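Local coordinates for protein eukaryotic translation initiation factor 2A (Schizosaccharomyces pombe, PDB 3WJ9) that probably directs methionyl-tRNAi to 40S ribosomal subunits in a codon-dependent manner during the early steps of translating certain mRNAs, at residues V351-C359 with T370-R378; D273-G284 with N313-S321. All blocks are in the same frame, centred on the assembly; numbering follows the deposited sequence.

Contact 1: residues V351-C359 with T370-R378; sequences VEAANCTYC and TAVTSPRLR
Thr357 and Tyr358 both pair with Ala371, making a classic beta bulge where the hairpin of strands 358-361 and 367-372 begins, in the fourth WD repeat. Two backbone hydrogen bonds carry it: Thr357 N to Ala371 O (3.0 Å) and Ala371 N to Tyr358 O (3.0 Å). Ala371 O is also approached by Cys356 CA in a CA-H...O contact of 3.3 Å. The chain reaches the bulge through a type II turn from Ala353 to Cys356, whose third residue, Asn355, takes a positive phi that asparagine tolerates better than most residues.

Van der Waals packing continues beside the bulge. Leu377 CD2 meets Asn355 CB at 3.5 Å, the two side chains crossing at about a right angle, and both methyls of Val372 lie against the carbonyl oxygen of Asn355. Arg376 CG stands anti to the backbone N (chi1 -171°) and the chain then runs extended to NE, sliding past Thr357 in the opposite direction: its CD lies 3.6 Å from Thr357 CB, while Thr357 CA lies over one guanidinium face.

Among side-chain polar groups, Thr357 OG1 and Thr373 OG1 are hydrogen-bonded, though their modelled spacing is doubtfully short. Thr370 OG1 turns instead to Trp386 NE1.

The chemistry implies that backbone amides set the register, and that Arg376 probably contributes here by packing, with its aliphatic chain and one guanidinium face, and not by a charge pairing across the segments.

Contact 2: residues D273-G284 with N313-S321; sequences DVCWNADSKEFG and NTLIFSPNS
Phe317 packs against Asn277, Cys275 and Gly284 across the seam between two adjacent blades of a beta-propeller, one from the second WD repeat and one from the third. Strands 273-276 and 314-317 run nearly parallel here (7° apart, axes 6.4 Å), and side chains bridge them.

Asn277 CB lies over one face of the Phe317 ring in a CH-pi contact, 4.2 Å from its centroid, and Cys275 SG approaches the edge, 3.8 Å from Phe317 CD1. The far end of the ring, CZ, reaches Gly284 N. A flat, wide aromatic suits a place where one face and an edge are both used; an alanine here would probably open a gap in the seam, leaving Asn277 CB without its ring face and Cys275 SG without its edge contact. Leu315 CD2 rests 3.6 Å from Gly284 CA, close packing on a residue with no side chain.

Farther along the strands, Leu315 N donates to Asp273 OD2 (3.1 Å), meeting it from above the carboxylate plane, and a water joins the same oxygen to Leu315 O. At the other end, Asn277 extends its amide with CG anti to the backbone N (chi1 -157°), and Ser321 OG donates to Asn277 OD1 at 2.7 Å from 60° out of the carbonyl plane. Asp279 N is offered, weakly, to the same Ser321 OG.

Behind this shell, Ile324 of the next strand backs both Leu315 and Phe317. A type I turn from Asn277 to Ser280 presents Asp279 N, and an Asx turn continues the loop, Asp279 OD1 accepting from Lys281 N at 3.0 Å.

Contacts 1 and 2 sit about 21 Å apart, centre to centre, and are joined by the blade holding strands 314-317 to 346-352. Contact 2 brings the first strand of that blade against the preceding blade; contact 1 begins on its last strand and crosses into the hairpin of the following one. They touch directly, Ile316 CD1 lying 3.6 Å from Cys359 O, and Ile316, Ser318 and Pro319 also pack on Phe361 of strand 358-361. Phe329 is shared too: its carbonyl accepts from Asn313 ND2, while Cys356 and Cys359 touch it. The two contacts thus connect three consecutive blades of this propeller portion of the longer factor.

Contact 1: residues V351-C359 with T370-R378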
# COMPACT_ATOMS: atom_id res chain seq x y z
N VAL A 351 2.89 -5.82 -23.71
CA VAL A 351 4.29 -5.41 -23.66
C VAL A 351 5.05 -6.35 -22.75
O VAL A 351 4.46 -7.04 -21.92
CB VAL A 351 4.46 -3.96 -23.15
CG1 VAL A 351 3.53 -3.02 -23.88
CG2 VAL A 351 4.24 -3.88 -21.65
N GLU A 352 6.37 -6.39 -22.90
CA GLU A 352 7.18 -7.16 -21.98
C GLU A 352 8.12 -6.25 -21.21
O GLU A 352 8.69 -5.31 -21.76
CB GLU A 352 7.98 -8.25 -22.71
CG GLU A 352 8.71 -9.18 -21.76
CD GLU A 352 9.54 -10.23 -22.48
OE1 GLU A 352 9.50 -10.27 -23.72
OE2 GLU A 352 10.23 -11.01 -21.79
N ALA A 353 8.26 -6.54 -19.93
CA ALA A 353 9.23 -5.87 -19.09
C ALA A 353 9.92 -6.91 -18.23
O ALA A 353 9.55 -7.15 -17.08
CB ALA A 353 8.56 -4.81 -18.22
N ALA A 354 10.90 -7.58 -18.83
CA ALA A 354 11.67 -8.61 -18.16
C ALA A 354 12.28 -8.07 -16.87
O ALA A 354 12.73 -6.92 -16.83
CB ALA A 354 12.76 -9.15 -19.07
N ASN A 355 12.25 -8.89 -15.83
CA ASN A 355 12.83 -8.55 -14.53
C ASN A 355 12.18 -7.33 -13.87
O ASN A 355 12.73 -6.76 -12.94
CB ASN A 355 14.33 -8.30 -14.69
CG ASN A 355 15.09 -9.55 -15.09
OD1 ASN A 355 14.89 -10.62 -14.50
ND2 ASN A 355 15.94 -9.44 -16.09
N CYS A 356 11.00 -6.95 -14.35
CA CYS A 356 10.27 -5.83 -13.77
C CYS A 356 9.86 -6.15 -12.34
O CYS A 356 9.25 -7.19 -12.08
CB CYS A 356 9.04 -5.48 -14.61
SG CYS A 356 7.99 -4.19 -13.93
N THR A 357 10.20 -5.25 -11.42
CA THR A 357 9.92 -5.47 -10.00
C THR A 357 8.88 -4.49 -9.49
O THR A 357 8.48 -4.54 -8.33
CB THR A 357 11.20 -5.32 -9.16
OG1 THR A 357 11.58 -3.94 -9.10
CG2 THR A 357 12.33 -6.14 -9.76
N TYR A 358 8.44 -3.59 -10.37
CA TYR A 358 7.46 -2.58 -10.00
C TYR A 358 6.73 -2.04 -11.23
O TYR A 358 7.36 -1.71 -12.24
CB TYR A 358 8.13 -1.43 -9.25
CG TYR A 358 7.17 -0.32 -8.88
CD1 TYR A 358 6.45 -0.38 -7.70
CD2 TYR A 358 7.00 0.77 -9.70
CE1 TYR A 358 5.57 0.63 -7.35
CE2 TYR A 358 6.13 1.78 -9.37
CZ TYR A 358 5.42 1.71 -8.20
OH TYR A 358 4.55 2.71 -7.86
N CYS A 359 5.40 -1.95 -11.15
CA CYS A 359 4.59 -1.43 -12.24
C CYS A 359 3.38 -0.67 -11.70
O CYS A 359 2.81 -1.04 -10.67
CB CYS A 359 4.14 -2.57 -13.16
SG CYS A 359 3.02 -2.09 -14.48
N THR A 370 7.04 1.22 -15.57
CA THR A 370 7.66 -0.03 -15.16
C THR A 370 9.09 0.25 -14.73
O THR A 370 9.71 1.19 -15.21
CB THR A 370 7.65 -1.10 -16.28
OG1 THR A 370 8.41 -0.64 -17.40
CG2 THR A 370 6.23 -1.41 -16.73
N ALA A 371 9.61 -0.56 -13.81
CA ALA A 371 10.97 -0.38 -13.34
C ALA A 371 11.60 -1.71 -12.96
O ALA A 371 10.90 -2.71 -12.76
CB ALA A 371 11.01 0.58 -12.15
N VAL A 372 12.92 -1.72 -12.87
CA VAL A 372 13.66 -2.87 -12.36
C VAL A 372 14.55 -2.37 -11.24
O VAL A 372 15.37 -1.47 -11.44
CB VAL A 372 14.48 -3.56 -13.47
CG1 VAL A 372 15.33 -4.67 -12.88
CG2 VAL A 372 13.57 -4.09 -14.56
N THR A 373 14.38 -2.93 -10.04
CA THR A 373 14.98 -2.33 -8.85
C THR A 373 15.94 -3.24 -8.07
O THR A 373 15.82 -4.46 -8.08
CB THR A 373 13.88 -1.85 -7.87
OG1 THR A 373 13.08 -2.96 -7.45
CG2 THR A 373 13.00 -0.81 -8.54
N SER A 374 16.88 -2.60 -7.39
CA SER A 374 17.80 -3.23 -6.45
C SER A 374 17.25 -2.96 -5.05
O SER A 374 16.60 -1.94 -4.84
CB SER A 374 19.22 -2.67 -6.64
OG SER A 374 20.16 -3.27 -5.77
N PRO A 375 17.48 -3.87 -4.09
CA PRO A 375 18.23 -5.13 -4.19
C PRO A 375 17.40 -6.33 -4.65
O PRO A 375 17.91 -7.45 -4.58
CB PRO A 375 18.72 -5.33 -2.75
CG PRO A 375 17.63 -4.76 -1.92
CD PRO A 375 17.07 -3.59 -2.70
N ARG A 376 16.18 -6.11 -5.11
CA ARG A 376 15.40 -7.21 -5.68
C ARG A 376 16.07 -7.69 -6.97
O ARG A 376 15.85 -8.82 -7.41
CB ARG A 376 13.95 -6.79 -5.94
CG ARG A 376 13.04 -7.95 -6.32
CD ARG A 376 11.58 -7.53 -6.39
NE ARG A 376 10.74 -8.60 -6.93
CZ ARG A 376 9.44 -8.49 -7.16
NH1 ARG A 376 8.81 -7.35 -6.90
NH2 ARG A 376 8.76 -9.51 -7.66
N LEU A 377 16.90 -6.83 -7.55
CA LEU A 377 17.74 -7.20 -8.68
C LEU A 377 18.95 -6.28 -8.79
O LEU A 377 18.82 -5.06 -8.81
CB LEU A 377 16.95 -7.16 -9.98
CG LEU A 377 17.50 -8.14 -11.02
CD1 LEU A 377 17.27 -9.57 -10.56
CD2 LEU A 377 16.88 -7.90 -12.38
N ARG A 378 20.14 -6.87 -8.86
CA ARG A 378 21.38 -6.10 -8.87
C ARG A 378 21.91 -5.87 -10.28
O ARG A 378 23.04 -5.42 -10.46
CB ARG A 378 22.45 -6.79 -8.02
CG ARG A 378 21.94 -7.26 -6.66
CD ARG A 378 23.06 -7.30 -5.64
NE ARG A 378 23.55 -5.96 -5.32
CZ ARG A 378 22.98 -5.15 -4.43
NH1 ARG A 378 21.91 -5.54 -3.76
NH2 ARG A 378 23.49 -3.94 -4.22

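Contact 2: residues D273-G284 with N313-S321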
# COMPACT_ATOMS: atom_id res chain seq x y z
N ASP A 273 -2.39 -13.16 -6.42
CA ASP A 273 -2.71 -11.76 -6.18
C ASP A 273 -4.20 -11.56 -5.93
O ASP A 273 -5.04 -12.22 -6.53
CB ASP A 273 -2.26 -10.91 -7.38
CG ASP A 273 -1.81 -9.52 -6.97
OD1 ASP A 273 -2.30 -9.02 -5.94
OD2 ASP A 273 -0.96 -8.95 -7.67
N VAL A 274 -4.52 -10.65 -5.01
CA VAL A 274 -5.91 -10.28 -4.76
C VAL A 274 -6.03 -8.75 -4.81
O VAL A 274 -5.26 -8.05 -4.16
CB VAL A 274 -6.42 -10.81 -3.40
CG1 VAL A 274 -7.92 -10.67 -3.31
CG2 VAL A 274 -6.02 -12.27 -3.22
N CYS A 275 -6.99 -8.25 -5.58
CA CYS A 275 -7.08 -6.81 -5.81
C CYS A 275 -8.50 -6.33 -6.09
O CYS A 275 -9.22 -6.91 -6.91
CB CYS A 275 -6.17 -6.42 -6.98
SG CYS A 275 -5.95 -4.64 -7.22
N TRP A 276 -8.91 -5.27 -5.40
CA TRP A 276 -10.20 -4.63 -5.65
C TRP A 276 -10.12 -3.74 -6.89
O TRP A 276 -9.05 -3.57 -7.47
CB TRP A 276 -10.63 -3.79 -4.44
CG TRP A 276 -11.18 -4.58 -3.30
CD1 TRP A 276 -10.49 -5.05 -2.22
CD2 TRP A 276 -12.54 -5.00 -3.12
NE1 TRP A 276 -11.33 -5.73 -1.38
CE2 TRP A 276 -12.59 -5.71 -1.90
CE3 TRP A 276 -13.71 -4.84 -3.86
CZ2 TRP A 276 -13.78 -6.27 -1.42
CZ3 TRP A 276 -14.88 -5.39 -3.38
CH2 TRP A 276 -14.91 -6.09 -2.17
N ASN A 277 -11.25 -3.17 -7.28
CA ASN A 277 -11.25 -2.15 -8.32
C ASN A 277 -11.42 -0.78 -7.69
O ASN A 277 -12.03 -0.65 -6.63
CB ASN A 277 -12.36 -2.40 -9.35
CG ASN A 277 -12.09 -1.76 -10.69
OD1 ASN A 277 -11.31 -0.81 -10.78
ND2 ASN A 277 -12.72 -2.27 -11.74
N ALA A 278 -10.89 0.25 -8.35
CA ALA A 278 -10.93 1.61 -7.83
C ALA A 278 -12.36 2.09 -7.56
O ALA A 278 -12.61 2.81 -6.58
CB ALA A 278 -10.24 2.56 -8.80
N ASP A 279 -13.30 1.68 -8.40
CA ASP A 279 -14.71 2.06 -8.24
C ASP A 279 -15.42 1.19 -7.21
O ASP A 279 -16.62 1.34 -6.98
CB ASP A 279 -15.44 1.99 -9.58
CG ASP A 279 -15.30 0.63 -10.26
OD1 ASP A 279 -14.81 -0.32 -9.62
OD2 ASP A 279 -15.69 0.52 -11.44
N SER A 280 -14.67 0.27 -6.61
CA SER A 280 -15.18 -0.67 -5.60
C SER A 280 -16.30 -1.56 -6.13
O SER A 280 -16.99 -2.23 -5.35
CB SER A 280 -15.67 0.09 -4.36
OG SER A 280 -14.68 0.98 -3.88
N LYS A 281 -16.48 -1.59 -7.45
CA LYS A 281 -17.55 -2.36 -8.05
C LYS A 281 -17.10 -3.77 -8.42
O LYS A 281 -17.88 -4.72 -8.32
CB LYS A 281 -18.09 -1.66 -9.30
CG LYS A 281 -18.77 -0.34 -9.06
CD LYS A 281 -19.69 0.00 -10.23
CE LYS A 281 -19.08 -0.41 -11.56
NZ LYS A 281 -19.62 0.38 -12.70
N GLU A 282 -15.86 -3.89 -8.87
CA GLU A 282 -15.32 -5.18 -9.28
C GLU A 282 -14.07 -5.55 -8.50
O GLU A 282 -13.53 -4.75 -7.74
CB GLU A 282 -15.02 -5.19 -10.78
CG GLU A 282 -16.23 -5.06 -11.68
CD GLU A 282 -16.62 -3.61 -11.94
OE1 GLU A 282 -15.94 -2.71 -11.40
OE2 GLU A 282 -17.61 -3.39 -12.67
N PHE A 283 -13.62 -6.79 -8.68
CA PHE A 283 -12.34 -7.24 -8.15
C PHE A 283 -11.90 -8.51 -8.88
O PHE A 283 -12.71 -9.19 -9.50
CB PHE A 283 -12.40 -7.48 -6.63
CG PHE A 283 -13.25 -8.65 -6.21
CD1 PHE A 283 -14.62 -8.50 -6.03
CD2 PHE A 283 -12.68 -9.88 -5.96
CE1 PHE A 283 -15.40 -9.58 -5.63
CE2 PHE A 283 -13.45 -10.96 -5.55
CZ PHE A 283 -14.81 -10.80 -5.39
N GLY A 284 -10.61 -8.82 -8.81
CA GLY A 284 -10.06 -9.94 -9.54
C GLY A 284 -9.09 -10.80 -8.75
O GLY A 284 -8.60 -10.38 -7.70
N ASN A 313 1.38 -13.50 -12.40
CA ASN A 313 1.36 -13.60 -10.94
C ASN A 313 0.89 -12.32 -10.27
O ASN A 313 0.94 -12.20 -9.05
CB ASN A 313 2.75 -13.98 -10.41
CG ASN A 313 3.83 -13.00 -10.83
OD1 ASN A 313 3.55 -11.86 -11.20
ND2 ASN A 313 5.08 -13.44 -10.78
N THR A 314 0.45 -11.36 -11.07
CA THR A 314 0.14 -10.03 -10.56
C THR A 314 -0.98 -9.35 -11.34
O THR A 314 -0.95 -9.30 -12.57
CB THR A 314 1.39 -9.13 -10.59
OG1 THR A 314 2.48 -9.78 -9.93
CG2 THR A 314 1.12 -7.79 -9.91
N LEU A 315 -1.96 -8.82 -10.61
CA LEU A 315 -3.10 -8.14 -11.21
C LEU A 315 -3.21 -6.71 -10.71
O LEU A 315 -3.03 -6.45 -9.52
CB LEU A 315 -4.40 -8.90 -10.91
CG LEU A 315 -5.68 -8.34 -11.52
CD1 LEU A 315 -5.84 -8.80 -12.96
CD2 LEU A 315 -6.88 -8.75 -10.70
N ILE A 316 -3.48 -5.77 -11.62
CA ILE A 316 -3.65 -4.36 -11.24
C ILE A 316 -4.80 -3.71 -12.00
O ILE A 316 -4.90 -3.84 -13.22
CB ILE A 316 -2.36 -3.54 -11.50
CG1 ILE A 316 -1.16 -4.15 -10.76
CG2 ILE A 316 -2.56 -2.09 -11.06
CD1 ILE A 316 0.16 -3.46 -11.06
N PHE A 317 -5.67 -3.01 -11.28
CA PHE A 317 -6.74 -2.24 -11.91
C PHE A 317 -6.29 -0.80 -12.14
O PHE A 317 -5.56 -0.24 -11.32
CB PHE A 317 -8.01 -2.26 -11.05
CG PHE A 317 -8.74 -3.57 -11.06
CD1 PHE A 317 -8.36 -4.60 -10.21
CD2 PHE A 317 -9.81 -3.78 -11.91
CE1 PHE A 317 -9.04 -5.80 -10.21
CE2 PHE A 317 -10.49 -4.98 -11.92
CZ PHE A 317 -10.10 -6.00 -11.07
N SER A 318 -6.71 -0.22 -13.25
CA SER A 318 -6.42 1.19 -13.53
C SER A 318 -7.24 2.07 -12.59
O SER A 318 -8.34 1.69 -12.19
CB SER A 318 -6.73 1.53 -14.99
OG SER A 318 -8.11 1.34 -15.27
N PRO A 319 -6.69 3.24 -12.21
CA PRO A 319 -7.37 4.21 -11.35
C PRO A 319 -8.76 4.59 -11.86
O PRO A 319 -9.65 4.85 -11.05
CB PRO A 319 -6.43 5.42 -11.40
CG PRO A 319 -5.09 4.82 -11.58
CD PRO A 319 -5.30 3.63 -12.49
N ASN A 320 -8.94 4.62 -13.17
CA ASN A 320 -10.23 4.98 -13.75
C ASN A 320 -11.17 3.78 -13.83
O ASN A 320 -12.27 3.87 -14.38
CB ASN A 320 -10.05 5.60 -15.14
CG ASN A 320 -9.60 4.60 -16.18
OD1 ASN A 320 -9.08 3.53 -15.86
ND2 ASN A 320 -9.80 4.94 -17.45
N SER A 321 -10.72 2.65 -13.27
CA SER A 321 -11.50 1.41 -13.25
C SER A 321 -11.91 0.92 -14.63
O SER A 321 -12.86 0.14 -14.76
CB SER A 321 -12.74 1.57 -12.38
OG SER A 321 -12.40 1.68 -11.01
O HOH W 1 -1.60 -6.24 -7.47